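Local coordinates for CrmK (Actinoalloteichus sp. WH1-2216-6, PDB 5I1V), which is a flavoenzyme oxidase with covalently bound FAD, involved in recycling a shunt product during caerulomycin biosynthesis, at residues 282-287 with 293-298; 222-227 with 289-294; 141-146 with 263-268. All coordinates share one frame; numbering follows the deposited sequence.

Contact 1. Residues 282-287 with 293-298; sequences AQIPVD and ERMSWF
Met295 reaches down from helix 293-298 and lays its SD and CE over the strand 282-285, between the side chains of Ala282 and Ile284. Its CG stands anti to the backbone N (chi1 178°), and bends at the next two bonds bring the methyl over the backbone at Gln283. The sulfur SD meets Ala282 CB at 3.9 Å, while CE lies 3.7 Å from the backbone N of Gln283 and 3.8 Å from Ile284 CG2. Met295 and Ile284 run past each other in opposite directions. The other branch of Ile284 ends at the residue next to Met295: its CD1 touches Arg294 CB at 4.0 Å, near the root of a long chain whose guanidinium leads away to Asn261. One helical turn after Met295, CE2 of Phe298 comes obliquely to Ala282 CB at 4.0 Å. No hydrogen bond crosses this buried interface, whose side chains meet through carbon and sulfur atoms. The short segments run nearly antiparallel (152°, axes 9.2 Å apart), and the helix folds back over the strand that precedes it. Strand 277-285 lies between strands 222-231 and 265-271 in the eight-stranded antiparallel sheet, and Phe298 continues the apolar layer to Trp250 of helix 237-253.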
loop_
_atom_site.group_PDB
_atom_site.type_symbol
_atom_site.label_atom_id
_atom_site.label_comp_id
_atom_site.label_asym_id
_atom_site.label_seq_id
_atom_site.Cartn_x
_atom_site.Cartn_y
_atom_site.Cartn_z
ATOM N N ALA A 282 13.094 10.197 -12.869
ATOM C CA ALA A 282 12.849 11.575 -13.203
ATOM C C ALA A 282 11.503 11.726 -13.861
ATOM O O ALA A 282 10.989 10.775 -14.507
ATOM C CB ALA A 282 13.947 12.118 -14.084
ATOM N N GLN A 283 10.904 12.901 -13.649
ATOM C CA GLN A 283 9.596 13.194 -14.159
ATOM C C GLN A 283 9.505 14.650 -14.478
ATOM O O GLN A 283 10.148 15.451 -13.853
ATOM C CB GLN A 283 8.479 12.788 -13.148
ATOM C CG GLN A 283 8.522 13.555 -11.841
ATOM C CD GLN A 283 7.549 13.117 -10.755
ATOM O OE1 GLN A 283 7.509 11.989 -10.356
ATOM N NE2 GLN A 283 6.790 14.056 -10.244
ATOM N N ILE A 284 8.692 14.985 -15.469
ATOM C CA ILE A 284 8.461 16.354 -15.892
ATOM C C ILE A 284 7.059 16.420 -16.453
ATOM O O ILE A 284 6.641 15.533 -17.175
ATOM C CB ILE A 284 9.489 16.825 -16.946
ATOM C CG1 ILE A 284 9.410 18.339 -17.176
ATOM C CG2 ILE A 284 9.378 16.008 -18.217
ATOM C CD1 ILE A 284 10.485 18.917 -18.110
ATOM N N PRO A 285 6.301 17.443 -16.077
ATOM C CA PRO A 285 4.964 17.482 -16.656
ATOM C C PRO A 285 4.947 17.576 -18.192
ATOM O O PRO A 285 5.804 18.219 -18.798
ATOM C CB PRO A 285 4.353 18.744 -16.050
ATOM C CG PRO A 285 5.174 19.038 -14.825
ATOM C CD PRO A 285 6.562 18.576 -15.187
ATOM N N VAL A 286 3.954 16.945 -18.801
ATOM C CA VAL A 286 3.858 16.879 -20.255
ATOM C C VAL A 286 3.598 18.286 -20.820
ATOM O O VAL A 286 4.001 18.585 -21.944
ATOM C CB VAL A 286 2.741 15.883 -20.673
ATOM C CG1 VAL A 286 2.355 16.033 -22.139
ATOM C CG2 VAL A 286 3.192 14.457 -20.401
ATOM N N ASP A 287 2.952 19.144 -20.029
ATOM C CA ASP A 287 2.576 20.483 -20.472
ATOM C C ASP A 287 3.667 21.568 -20.321
ATOM O O ASP A 287 3.416 22.732 -20.593
ATOM C CB ASP A 287 1.270 20.933 -19.795
ATOM C CG ASP A 287 1.397 21.141 -18.269
ATOM O OD1 ASP A 287 2.293 20.569 -17.612
ATOM O OD2 ASP A 287 0.555 21.880 -17.699
ATOM N N GLU A 293 11.820 16.848 -24.793
ATOM C CA GLU A 293 13.193 17.213 -25.130
ATOM C C GLU A 293 14.000 17.622 -23.934
ATOM O O GLU A 293 15.213 17.346 -23.875
ATOM C CB GLU A 293 13.242 18.379 -26.125
ATOM C CG GLU A 293 13.404 17.957 -27.577
ATOM C CD GLU A 293 13.952 19.072 -28.460
ATOM O OE1 GLU A 293 15.047 18.885 -29.048
ATOM O OE2 GLU A 293 13.298 20.137 -28.563
ATOM N N ARG A 294 13.357 18.313 -22.998
ATOM C CA ARG A 294 14.044 18.746 -21.782
ATOM C C ARG A 294 14.523 17.542 -20.983
ATOM O O ARG A 294 15.622 17.554 -20.401
ATOM C CB ARG A 294 13.152 19.662 -20.945
ATOM C CG ARG A 294 13.030 21.027 -21.564
ATOM C CD ARG A 294 12.164 22.039 -20.819
ATOM N NE ARG A 294 12.289 23.280 -21.569
ATOM C CZ ARG A 294 13.386 24.043 -21.572
ATOM N NH1 ARG A 294 14.422 23.769 -20.784
ATOM N NH2 ARG A 294 13.438 25.103 -22.345
ATOM N N MET A 295 13.708 16.493 -20.954
ATOM C CA MET A 295 14.095 15.274 -20.272
ATOM C C MET A 295 15.291 14.627 -21.013
ATOM O O MET A 295 16.207 14.123 -20.384
ATOM C CB MET A 295 12.918 14.297 -20.229
ATOM C CG MET A 295 13.226 12.949 -19.579
ATOM S SD MET A 295 13.618 13.039 -17.820
ATOM C CE MET A 295 12.020 13.575 -17.137
ATOM N N SER A 296 15.258 14.632 -22.346
ATOM C CA SER A 296 16.412 14.120 -23.145
ATOM C C SER A 296 17.694 14.869 -22.858
ATOM O O SER A 296 18.737 14.240 -22.685
ATOM C CB SER A 296 16.104 14.179 -24.638
ATOM O OG SER A 296 15.124 13.188 -24.956
ATOM N N TRP A 297 17.608 16.201 -22.806
ATOM C CA TRP A 297 18.766 17.056 -22.509
ATOM C C TRP A 297 19.341 16.726 -21.168
ATOM O O TRP A 297 20.568 16.649 -21.006
ATOM C CB TRP A 297 18.431 18.558 -22.529
ATOM C CG TRP A 297 18.046 19.059 -23.866
ATOM C CD1 TRP A 297 18.390 18.518 -25.088
ATOM C CD2 TRP A 297 17.242 20.207 -24.143
ATOM N NE1 TRP A 297 17.818 19.256 -26.100
ATOM C CE2 TRP A 297 17.113 20.298 -25.549
ATOM C CE3 TRP A 297 16.618 21.172 -23.342
ATOM C CZ2 TRP A 297 16.375 21.321 -26.169
ATOM C CZ3 TRP A 297 15.864 22.181 -23.958
ATOM C CH2 TRP A 297 15.770 22.258 -25.357
ATOM N N PHE A 298 18.447 16.527 -20.199
ATOM C CA PHE A 298 18.880 16.202 -18.857
ATOM C C PHE A 298 19.593 14.843 -18.855
ATOM O O PHE A 298 20.698 14.733 -18.362
ATOM C CB PHE A 298 17.681 16.248 -17.888
ATOM C CG PHE A 298 17.945 15.601 -16.560
ATOM C CD1 PHE A 298 18.844 16.161 -15.694
ATOM C CD2 PHE A 298 17.240 14.446 -16.161
ATOM C CE1 PHE A 298 19.104 15.565 -14.459
ATOM C CE2 PHE A 298 17.476 13.864 -14.928
ATOM C CZ PHE A 298 18.411 14.420 -14.079
#

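Contact 2. Residues 222-227 with 289-294; sequences SFHVAR and PDAEER
The imidazole of His224 meets the first turn of the helix that starts at Ala291, touching Ala291 with its edge and Glu292 with one face. All contacts across the interface are van der Waals in kind. At the ring edge, CD2 of His224 lies 4.0 Å from Ala291 CB, close to the ring plane. Over the face, Glu292 CB sits above the rim, 4.1 Å from His224 NE2. The chain of Glu292 then continues, extended beyond CG, across the histidine at about a right angle, until its CD is 4.1 Å from His224 CE1. Ring and carboxylate planes are only 23° apart, so the acid group is nearly parallel to the imidazole. CG of His224 is anti to its own carbonyl carbon (chi1 -66°), a setting that carries the ring out from strand 222-231, neighbour of 277-285 in the eight-stranded antiparallel sheet, to the start of helix 291-303, away from the flavin site.

No hydrogen bond spans the two segments; on the helical side, Arg294 N bonds to Asp290 O, closing the first turn, and Arg294 NE bonds to Pro289 O at 3.0 Å, with the acceptor in the guanidinium plane and nearly in line with its C=O bond. NH1 of Arg294 goes to Asn261, and Glu292 O accepts from Arg314 of strand 311-318.

His224 NE2 and Glu292 OE1 are 4.4 Å apart, without a salt bridge. Should the histidine be protonated, the neighbouring carboxylate would probably favour its charge, but the contact itself rests on packing between the imidazole and the partly solvent-facing start of the helix.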
loop_
_atom_site.group_PDB
_atom_site.type_symbol
_atom_site.label_atom_id
_atom_site.label_comp_id
_atom_site.label_asym_id
_atom_site.label_seq_id
_atom_site.Cartn_x
_atom_site.Cartn_y
_atom_site.Cartn_z
ATOM N N SER A 222 -0.451 15.112 -16.350
ATOM C CA SER A 222 0.352 13.937 -16.677
ATOM C C SER A 222 1.788 14.328 -16.866
ATOM O O SER A 222 2.079 15.528 -17.016
ATOM C CB SER A 222 -0.207 13.172 -17.875
ATOM O OG SER A 222 0.159 13.749 -19.072
ATOM N N PHE A 223 2.647 13.307 -16.763
ATOM C CA PHE A 223 4.080 13.427 -16.669
ATOM C C PHE A 223 4.765 12.456 -17.617
ATOM O O PHE A 223 4.296 11.329 -17.811
ATOM C CB PHE A 223 4.548 13.042 -15.264
ATOM C CG PHE A 223 4.304 14.106 -14.256
ATOM C CD1 PHE A 223 3.044 14.335 -13.803
ATOM C CD2 PHE A 223 5.338 14.908 -13.795
ATOM C CE1 PHE A 223 2.782 15.355 -12.904
ATOM C CE2 PHE A 223 5.088 15.920 -12.900
ATOM C CZ PHE A 223 3.804 16.142 -12.450
ATOM N N HIS A 224 5.880 12.897 -18.163
ATOM C CA HIS A 224 6.844 11.997 -18.789
ATOM C C HIS A 224 7.766 11.495 -17.685
ATOM O O HIS A 224 8.301 12.305 -16.902
ATOM C CB HIS A 224 7.709 12.745 -19.808
ATOM C CG HIS A 224 6.962 13.254 -20.997
ATOM N ND1 HIS A 224 6.401 12.416 -21.935
ATOM C CD2 HIS A 224 6.688 14.513 -21.408
ATOM C CE1 HIS A 224 5.809 13.138 -22.871
ATOM N NE2 HIS A 224 5.970 14.413 -22.575
ATOM N N VAL A 225 8.006 10.186 -17.653
ATOM C CA VAL A 225 8.736 9.556 -16.584
ATOM C C VAL A 225 9.922 8.828 -17.217
ATOM O O VAL A 225 9.806 8.278 -18.287
ATOM C CB VAL A 225 7.849 8.556 -15.814
ATOM C CG1 VAL A 225 8.660 7.855 -14.736
ATOM C CG2 VAL A 225 6.600 9.253 -15.200
ATOM N N ALA A 226 11.073 8.901 -16.580
ATOM C CA ALA A 226 12.237 8.165 -17.013
ATOM C C ALA A 226 12.809 7.435 -15.815
ATOM O O ALA A 226 13.003 8.024 -14.745
ATOM C CB ALA A 226 13.278 9.115 -17.598
ATOM N N ARG A 227 13.095 6.159 -16.004
ATOM C CA ARG A 227 13.647 5.344 -14.952
ATOM C C ARG A 227 14.944 4.798 -15.556
ATOM O O ARG A 227 14.970 4.297 -16.673
ATOM C CB ARG A 227 12.660 4.268 -14.538
ATOM C CG ARG A 227 11.220 4.823 -14.418
ATOM C CD ARG A 227 10.465 4.398 -13.163
ATOM N NE ARG A 227 10.250 2.957 -13.162
ATOM C CZ ARG A 227 10.504 2.126 -12.148
ATOM N NH1 ARG A 227 10.943 2.572 -10.966
ATOM N NH2 ARG A 227 10.288 0.819 -12.311
ATOM N N PRO A 289 6.756 23.588 -21.659
ATOM C CA PRO A 289 7.343 23.783 -22.990
ATOM C C PRO A 289 8.535 22.862 -23.314
ATOM O O PRO A 289 9.537 22.873 -22.596
ATOM C CB PRO A 289 7.781 25.251 -22.943
ATOM C CG PRO A 289 6.808 25.911 -21.998
ATOM C CD PRO A 289 6.247 24.850 -21.087
ATOM N N ASP A 290 8.405 22.079 -24.390
ATOM C CA ASP A 290 9.442 21.161 -24.884
ATOM C C ASP A 290 9.823 20.067 -23.869
ATOM O O ASP A 290 10.989 19.647 -23.786
ATOM C CB ASP A 290 10.697 21.935 -25.301
ATOM C CG ASP A 290 10.381 23.049 -26.290
ATOM O OD1 ASP A 290 9.894 22.742 -27.410
ATOM O OD2 ASP A 290 10.595 24.226 -25.924
ATOM N N ALA A 291 8.823 19.599 -23.134
ATOM C CA ALA A 291 9.037 18.763 -21.951
ATOM C C ALA A 291 9.833 17.519 -22.256
ATOM O O ALA A 291 10.787 17.182 -21.536
ATOM C CB ALA A 291 7.705 18.365 -21.364
ATOM N N GLU A 292 9.417 16.835 -23.312
ATOM C CA GLU A 292 10.029 15.583 -23.726
ATOM C C GLU A 292 11.515 15.772 -24.072
ATOM O O GLU A 292 12.360 14.979 -23.672
ATOM C CB GLU A 292 9.252 15.052 -24.925
ATOM C CG GLU A 292 9.458 13.592 -25.196
ATOM C CD GLU A 292 8.356 12.998 -26.061
ATOM O OE1 GLU A 292 7.492 13.744 -26.604
ATOM O OE2 GLU A 292 8.354 11.767 -26.198
ATOM N N GLU A 293 11.820 16.848 -24.793
ATOM C CA GLU A 293 13.193 17.213 -25.130
ATOM C C GLU A 293 14.000 17.622 -23.934
ATOM O O GLU A 293 15.213 17.346 -23.875
ATOM C CB GLU A 293 13.242 18.379 -26.125
ATOM C CG GLU A 293 13.404 17.957 -27.577
ATOM C CD GLU A 293 13.952 19.072 -28.460
ATOM O OE1 GLU A 293 15.047 18.885 -29.048
ATOM O OE2 GLU A 293 13.298 20.137 -28.563
ATOM N N ARG A 294 13.357 18.313 -22.998
ATOM C CA ARG A 294 14.044 18.746 -21.782
ATOM C C ARG A 294 14.523 17.542 -20.983
ATOM O O ARG A 294 15.622 17.554 -20.401
ATOM C CB ARG A 294 13.152 19.662 -20.945
ATOM C CG ARG A 294 13.030 21.027 -21.564
ATOM C CD ARG A 294 12.164 22.039 -20.819
ATOM N NE ARG A 294 12.289 23.280 -21.569
ATOM C CZ ARG A 294 13.386 24.043 -21.572
ATOM N NH1 ARG A 294 14.422 23.769 -20.784
ATOM N NH2 ARG A 294 13.438 25.103 -22.345
#

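Contact 3. Residues 141-146 with 263-268; sequences LSRLLG and GLYALL
Arg143 projects from the short helix 142-145 across the start of the strand, its CD lying at the edge of the Tyr265 ring, 4.4 Å from CD1 and near the ring plane. A bend at chi3 (61°) turns the guanidinium away from the ring toward the main chain, where NH2 donates a weak hydrogen bond to Leu264 O at 3.0 Å, with an N-H...O angle of 121°. That carbonyl approaches the guanidinium obliquely. Stronger grips come from outside the two segments: NH1 bonds to Tyr380 O and NH2 also to Asn254 O, so the buried group gathers several backbone carbonyls. An alanine here would remove the whole guanidinium, and is likely to leave the carbonyls of Leu264, Tyr380 and Asn254 without their guanidinium donors and open a gap beside the Tyr265 edge.

Beside the arginine, Leu144 brings CD2 to Gly263 CA at 4.0 Å, an apolar touch on bare backbone. The helix ends at Leu145, and Gly146 follows it with positive phi (92°); Ser142 OG donates to Gly146 O at 2.8 Å across that end.

In this FAD-linked oxidase the helix falls within the FAD-binding family region, whereas strand 265-271 belongs to the large antiparallel sheet; their junction borders the flavin site, with Tyr265 about 4 Å from the FAD-binding Phe123, side chain to side chain, and about 7 Å from FAD itself.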
loop_
_atom_site.group_PDB
_atom_site.type_symbol
_atom_site.label_atom_id
_atom_site.label_comp_id
_atom_site.label_asym_id
_atom_site.label_seq_id
_atom_site.Cartn_x
_atom_site.Cartn_y
_atom_site.Cartn_z
ATOM N N LEU A 141 6.339 17.152 -5.828
ATOM C CA LEU A 141 5.773 18.377 -6.378
ATOM C C LEU A 141 6.288 19.637 -5.646
ATOM O O LEU A 141 5.833 20.734 -5.952
ATOM C CB LEU A 141 4.233 18.355 -6.323
ATOM C CG LEU A 141 3.514 17.250 -7.143
ATOM C CD1 LEU A 141 1.985 17.320 -7.046
ATOM C CD2 LEU A 141 3.923 17.395 -8.602
ATOM N N SER A 142 7.209 19.508 -4.700
ATOM C CA SER A 142 7.581 20.711 -3.920
ATOM C C SER A 142 8.267 21.779 -4.803
ATOM O O SER A 142 8.090 22.950 -4.555
ATOM C CB SER A 142 8.456 20.356 -2.720
ATOM O OG SER A 142 7.690 19.642 -1.751
ATOM N N ARG A 143 9.061 21.385 -5.812
ATOM C CA ARG A 143 9.594 22.413 -6.746
ATOM C C ARG A 143 8.554 23.314 -7.391
ATOM O O ARG A 143 8.790 24.501 -7.583
ATOM C CB ARG A 143 10.501 21.767 -7.799
ATOM C CG ARG A 143 11.752 21.336 -7.124
ATOM C CD ARG A 143 12.441 20.213 -7.822
ATOM N NE ARG A 143 12.868 20.524 -9.184
ATOM C CZ ARG A 143 14.050 21.053 -9.518
ATOM N NH1 ARG A 143 14.933 21.429 -8.588
ATOM N NH2 ARG A 143 14.335 21.237 -10.806
ATOM N N LEU A 144 7.400 22.746 -7.679
ATOM C CA LEU A 144 6.305 23.455 -8.301
ATOM C C LEU A 144 5.377 24.086 -7.283
ATOM O O LEU A 144 4.869 25.163 -7.542
ATOM C CB LEU A 144 5.496 22.516 -9.203
ATOM C CG LEU A 144 6.270 22.116 -10.474
ATOM C CD1 LEU A 144 5.624 20.941 -11.200
ATOM C CD2 LEU A 144 6.463 23.293 -11.430
ATOM N N LEU A 145 5.165 23.435 -6.138
ATOM C CA LEU A 145 4.095 23.836 -5.183
ATOM C C LEU A 145 4.534 24.274 -3.783
ATOM O O LEU A 145 3.724 24.817 -3.017
ATOM C CB LEU A 145 3.111 22.669 -5.008
ATOM C CG LEU A 145 2.373 22.238 -6.281
ATOM C CD1 LEU A 145 1.353 21.118 -6.007
ATOM C CD2 LEU A 145 1.691 23.434 -6.927
ATOM N N GLY A 146 5.788 24.025 -3.438
ATOM C CA GLY A 146 6.278 24.294 -2.123
ATOM C C GLY A 146 6.188 23.124 -1.144
ATOM O O GLY A 146 6.192 21.949 -1.545
ATOM N N GLY A 263 10.264 22.238 -13.488
ATOM C CA GLY A 263 9.252 21.212 -13.431
ATOM C C GLY A 263 9.813 19.812 -13.458
ATOM O O GLY A 263 9.117 18.871 -13.098
ATOM N N LEU A 264 11.073 19.668 -13.875
ATOM C CA LEU A 264 11.721 18.363 -13.858
ATOM C C LEU A 264 12.229 18.020 -12.446
ATOM O O LEU A 264 13.063 18.714 -11.876
ATOM C CB LEU A 264 12.820 18.307 -14.912
ATOM C CG LEU A 264 13.378 16.975 -15.401
ATOM C CD1 LEU A 264 14.262 17.179 -16.630
ATOM C CD2 LEU A 264 14.151 16.288 -14.295
ATOM N N TYR A 265 11.698 16.935 -11.897
ATOM C CA TYR A 265 12.062 16.437 -10.563
ATOM C C TYR A 265 12.797 15.124 -10.754
ATOM O O TYR A 265 12.311 14.228 -11.441
ATOM C CB TYR A 265 10.792 16.165 -9.737
ATOM C CG TYR A 265 11.051 15.330 -8.502
ATOM C CD1 TYR A 265 11.666 15.893 -7.377
ATOM C CD2 TYR A 265 10.708 13.982 -8.457
ATOM C CE1 TYR A 265 11.932 15.146 -6.256
ATOM C CE2 TYR A 265 10.998 13.211 -7.342
ATOM C CZ TYR A 265 11.610 13.807 -6.241
ATOM O OH TYR A 265 11.868 13.057 -5.113
ATOM N N ALA A 266 13.936 14.988 -10.106
ATOM C CA ALA A 266 14.679 13.738 -10.203
ATOM C C ALA A 266 15.293 13.296 -8.894
ATOM O O ALA A 266 15.702 14.134 -8.069
ATOM C CB ALA A 266 15.736 13.874 -11.269
ATOM N N LEU A 267 15.348 11.977 -8.709
ATOM C CA LEU A 267 15.965 11.382 -7.546
ATOM C C LEU A 267 16.993 10.342 -8.000
ATOM O O LEU A 267 16.663 9.431 -8.741
ATOM C CB LEU A 267 14.907 10.729 -6.683
ATOM C CG LEU A 267 15.356 10.203 -5.321
ATOM C CD1 LEU A 267 14.296 10.362 -4.232
ATOM C CD2 LEU A 267 15.694 8.745 -5.421
ATOM N N LEU A 268 18.214 10.475 -7.499
ATOM C CA LEU A 268 19.305 9.555 -7.816
ATOM C C LEU A 268 19.562 8.673 -6.584
ATOM O O LEU A 268 19.828 9.177 -5.532
ATOM C CB LEU A 268 20.533 10.361 -8.126
ATOM C CG LEU A 268 21.793 9.551 -8.429
ATOM C CD1 LEU A 268 21.592 8.660 -9.649
ATOM C CD2 LEU A 268 22.917 10.559 -8.601
#

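In the fold
All three contacts use adjoining strands in one half of the eight-stranded antiparallel sheet, 222-231, 277-285 and 265-271. Contacts 1 and 2, with centres about 3 Å apart, share Glu293 and Arg294 and set helix 291-303 against two adjoining strands, bonded through Ala282 O to Ala226 N at 2.8 Å. Contact 3 is about 12 Å from contact 1 and about 13 Å from contact 2, centre to centre; it joins the same sheet to helix 142-145. Along the chain contact 3 closes before contact 1 opens, while its segments alternate with those of contact 2. The sheet thus lies between helix 291-303 and the flavin side, consistent with contact 3 being nearer the cofactor.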